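Local coordinates for protein putative ABC transporter (Thermobispora bispora, PDB 4PE6) that probably binds a carbohydrate or related polyol acid as the solute-binding component of an ABC transporter, here holding a trihydroxybutanoic acid, at residues 87-92 with 109-114. Residues are numbered along the deposited sequence; the frame is centred on the assembly and turned at random.
Sequences INPASP and VVVFDS. With LTH ((2R,3S)-2,3,4-trihydroxybutanoic acid), chain C.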
ATOM      1  N   ILE A  87       5.466  12.406  -2.041  1.00 15.50           N
ATOM      2  CA  ILE A  87       6.365  11.404  -2.627  1.00 15.40           C
ATOM      3  C   ILE A  87       6.098  10.003  -2.107  1.00 15.10           C
ATOM      4  O   ILE A  87       6.135   9.765  -0.884  1.00 15.04           O
ATOM      5  CB  ILE A  87       7.856  11.708  -2.371  1.00 15.53           C
ATOM      6  CG1 ILE A  87       8.213  13.095  -2.865  1.00 15.79           C
ATOM      7  CG2 ILE A  87       8.723  10.622  -3.011  1.00 15.65           C
ATOM      8  CD1 ILE A  87       9.612  13.512  -2.469  1.00 16.08           C
ATOM      9  N   ASN A  88       5.820   9.077  -3.026  1.00 15.07           N
ATOM     10  CA  ASN A  88       5.875   7.654  -2.706  1.00 15.01           C
ATOM     11  C   ASN A  88       7.211   7.140  -3.246  1.00 15.51           C
ATOM     12  O   ASN A  88       7.399   6.927  -4.473  1.00 15.61           O
ATOM     13  CB  ASN A  88       4.687   6.892  -3.258  1.00 15.06           C
ATOM     14  CG  ASN A  88       4.587   5.468  -2.708  1.00 14.92           C
ATOM     15  OD1 ASN A  88       5.598   4.815  -2.496  1.00 15.02           O
ATOM     16  ND2 ASN A  88       3.363   4.987  -2.489  1.00 14.92           N
ATOM     17  N   PRO A  89       8.169   6.956  -2.339  1.00 15.84           N
ATOM     18  CA  PRO A  89       9.540   6.745  -2.787  1.00 16.57           C
ATOM     19  C   PRO A  89       9.839   5.353  -3.271  1.00 17.18           C
ATOM     20  O   PRO A  89       9.426   4.362  -2.658  1.00 16.97           O
ATOM     21  CB  PRO A  89      10.373   7.098  -1.539  1.00 16.57           C
ATOM     22  CG  PRO A  89       9.483   6.818  -0.415  1.00 16.25           C
ATOM     23  CD  PRO A  89       8.070   7.052  -0.874  1.00 15.78           C
ATOM     24  N   ALA A  90      10.559   5.278  -4.383  1.00 18.51           N
ATOM     25  CA  ALA A  90      10.978   4.000  -4.946  1.00 19.44           C
ATOM     26  C   ALA A  90      12.033   3.313  -4.058  1.00 20.42           C
ATOM     27  O   ALA A  90      12.061   2.079  -3.992  1.00 20.74           O
ATOM     28  CB  ALA A  90      11.535   4.198  -6.356  1.00 20.20           C
ATOM     29  N   SER A  91      12.845   4.114  -3.365  1.00 21.02           N
ATOM     30  CA  SER A  91      14.014   3.631  -2.586  1.00 22.25           C
ATOM     31  C   SER A  91      14.029   4.206  -1.185  1.00 22.31           C
ATOM     32  O   SER A  91      13.590   5.329  -0.974  1.00 22.06           O
ATOM     33  CB  SER A  91      15.329   4.013  -3.289  1.00 23.21           C
ATOM     34  OG  SER A  91      16.453   4.052  -2.392  1.00 24.37           O
ATOM     35  N   PRO A  92      14.551   3.446  -0.212  1.00 23.19           N
ATOM     36  CA  PRO A  92      14.678   4.040   1.115  1.00 23.67           C
ATOM     37  C   PRO A  92      15.754   5.144   1.217  1.00 24.15           C
ATOM     38  O   PRO A  92      15.736   5.896   2.181  1.00 24.27           O
ATOM     39  CB  PRO A  92      15.065   2.858   2.026  1.00 24.33           C
ATOM     40  CG  PRO A  92      15.354   1.709   1.143  1.00 24.56           C
ATOM     41  CD  PRO A  92      14.939   2.027  -0.264  1.00 23.74           C
ATOM     42  N   VAL A 109       7.493  19.007   1.792  1.00 20.28           N
ATOM     43  CA  VAL A 109       7.632  17.647   1.290  1.00 19.69           C
ATOM     44  C   VAL A 109       6.971  16.673   2.238  1.00 18.96           C
ATOM     45  O   VAL A 109       7.320  16.610   3.409  1.00 18.97           O
ATOM     46  CB  VAL A 109       9.123  17.283   1.079  1.00 20.08           C
ATOM     47  CG1 VAL A 109       9.267  15.820   0.700  1.00 19.93           C
ATOM     48  CG2 VAL A 109       9.733  18.186   0.020  1.00 20.53           C
ATOM     49  N   VAL A 110       5.978  15.946   1.726  1.00 18.47           N
ATOM     50  CA  VAL A 110       5.357  14.857   2.440  1.00 17.74           C
ATOM     51  C   VAL A 110       5.706  13.556   1.752  1.00 17.14           C
ATOM     52  O   VAL A 110       5.312  13.306   0.592  1.00 16.66           O
ATOM     53  CB  VAL A 110       3.822  15.010   2.497  1.00 18.02           C
ATOM     54  CG1 VAL A 110       3.210  13.888   3.304  1.00 18.03           C
ATOM     55  CG2 VAL A 110       3.441  16.367   3.077  1.00 18.52           C
ATOM     56  N   VAL A 111       6.490  12.742   2.448  1.00 16.72           N
ATOM     57  CA  VAL A 111       6.736  11.383   2.028  1.00 16.28           C
ATOM     58  C   VAL A 111       5.585  10.540   2.560  1.00 15.99           C
ATOM     59  O   VAL A 111       5.269  10.598   3.752  1.00 16.17           O
ATOM     60  CB  VAL A 111       8.065  10.883   2.597  1.00 16.43           C
ATOM     61  CG1 VAL A 111       8.212   9.374   2.414  1.00 16.38           C
ATOM     62  CG2 VAL A 111       9.227  11.651   1.969  1.00 16.68           C
ATOM     63  N   PHE A 112       4.943   9.766   1.697  1.00 15.45           N
ATOM     64  CA  PHE A 112       3.830   8.944   2.140  1.00 15.27           C
ATOM     65  C   PHE A 112       3.964   7.500   1.703  1.00 15.22           C
ATOM     66  O   PHE A 112       4.731   7.185   0.797  1.00 15.15           O
ATOM     67  CB  PHE A 112       2.457   9.527   1.756  1.00 15.24           C
ATOM     68  CG  PHE A 112       2.146   9.429   0.299  1.00 15.05           C
ATOM     69  CD1 PHE A 112       2.654  10.363  -0.577  1.00 14.99           C
ATOM     70  CD2 PHE A 112       1.389   8.384  -0.196  1.00 15.04           C
ATOM     71  CE1 PHE A 112       2.364  10.293  -1.941  1.00 15.12           C
ATOM     72  CE2 PHE A 112       1.117   8.294  -1.540  1.00 15.14           C
ATOM     73  CZ  PHE A 112       1.605   9.238  -2.411  1.00 15.21           C
ATOM     74  N   ASP A 113       3.225   6.632   2.382  1.00 15.36           N
ATOM     75  CA  ASP A 113       3.268   5.192   2.169  1.00 15.56           C
ATOM     76  C   ASP A 113       4.691   4.665   2.235  1.00 15.95           C
ATOM     77  O   ASP A 113       5.078   3.763   1.476  1.00 15.89           O
ATOM     78  CB  ASP A 113       2.626   4.844   0.814  1.00 15.38           C
ATOM     79  CG  ASP A 113       2.497   3.349   0.591  1.00 15.42           C
ATOM     80  OD1 ASP A 113       2.064   2.659   1.526  1.00 15.44           O
ATOM     81  OD2 ASP A 113       2.828   2.868  -0.530  1.00 15.28           O
ATOM     82  N   SER A 114       5.465   5.244   3.154  1.00 16.76           N
ATOM     83  CA  SER A 114       6.848   4.875   3.404  1.00 17.46           C
ATOM     84  C   SER A 114       7.354   5.689   4.590  1.00 18.35           C
ATOM     85  O   SER A 114       6.812   6.756   4.900  1.00 18.52           O
ATOM     86  CB  SER A 114       7.746   5.165   2.213  1.00 17.57           C
ATOM     87  OG  SER A 114       7.693   4.105   1.258  1.00 18.30           O
TER
HETATM   88  O1  LTH C 401       0.877  -2.339  -2.557  1.00 23.17           O
HETATM   89  C1  LTH C 401       1.637  -1.317  -2.735  1.00 19.98           C
HETATM   90  O   LTH C 401       2.069  -0.905  -3.832  1.00 18.42           O
HETATM   91  C2  LTH C 401       1.990  -0.448  -1.503  1.00 17.06           C
HETATM   92  O2  LTH C 401       2.894   0.626  -1.866  1.00 16.65           O
HETATM   93  C3  LTH C 401       2.660  -1.257  -0.412  1.00 17.81           C
HETATM   94  O3  LTH C 401       3.853  -1.854  -0.917  1.00 17.79           O
HETATM   95  C4  LTH C 401       3.039  -0.313   0.746  1.00 17.90           C
HETATM   96  O4  LTH C 401       1.786   0.178   1.290  1.00 16.32           O
HETATM   97  O   HOH W   1       6.062   2.649  -0.837  1.00 17.46           O
HETATM   98  O   HOH W   2       9.971   3.181  -0.292  1.00 17.97           O
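OD2 of D113 is gripped by two donors: ND2 of N88, with N88 ND2 to D113 OD2 at 2.9 Å, and a hydroxyl of the bound trihydroxybutanoic acid, with LTH O2 to D113 OD2 at 2.6 Å. The contact lies at the C-terminal ends of two neighbouring parallel strands, 84-88 and 108-112, joined through helix 96-104 as a beta-alpha-beta crossover of the periplasmic binding protein fold, where loops leaving the sheet line the ligand pocket. With CG of N88 anti to the backbone N (chi1 -169°), its amide reaches the carboxylate of D113; the amide and carboxylate planes lie 73° apart. The N-H comes to the anti lone pair of OD2, away from OD1. That second oxygen takes ligand hydroxyl O4 and also Q263 NE2, so both carboxylate oxygens are engaged, while S259, N30 and R33 also hydrogen-bond to the ligand. Replacing N88 by an alanine would remove the amide, and is likely to cost OD2 this donor and leave the D113 carboxylate less firmly fixed in its rotation. At the other end of the amide, a water 2.8 Å from OD1 of N88 and 2.7 Å from the backbone O of D113 links the two, though it has more acceptors in reach than protons.

Behind the pocket the strands pair in parallel fashion: I87 N donates to V110 O, and I87 O receives F112 N at 2.8 Å. The F112 ring turns back over strand 84-88, with CB of N88 lying above one face, offset toward the rim, and M36 of helix 31-49 also touches the F112 side chain. On the opposite face of the sheet, CD1 of I87 meets CG1 of V109. Farther along, CG of P89 rests against CB of S114 at 3.6 Å, and a second water bridges P89 O to S114 OG, donating to both.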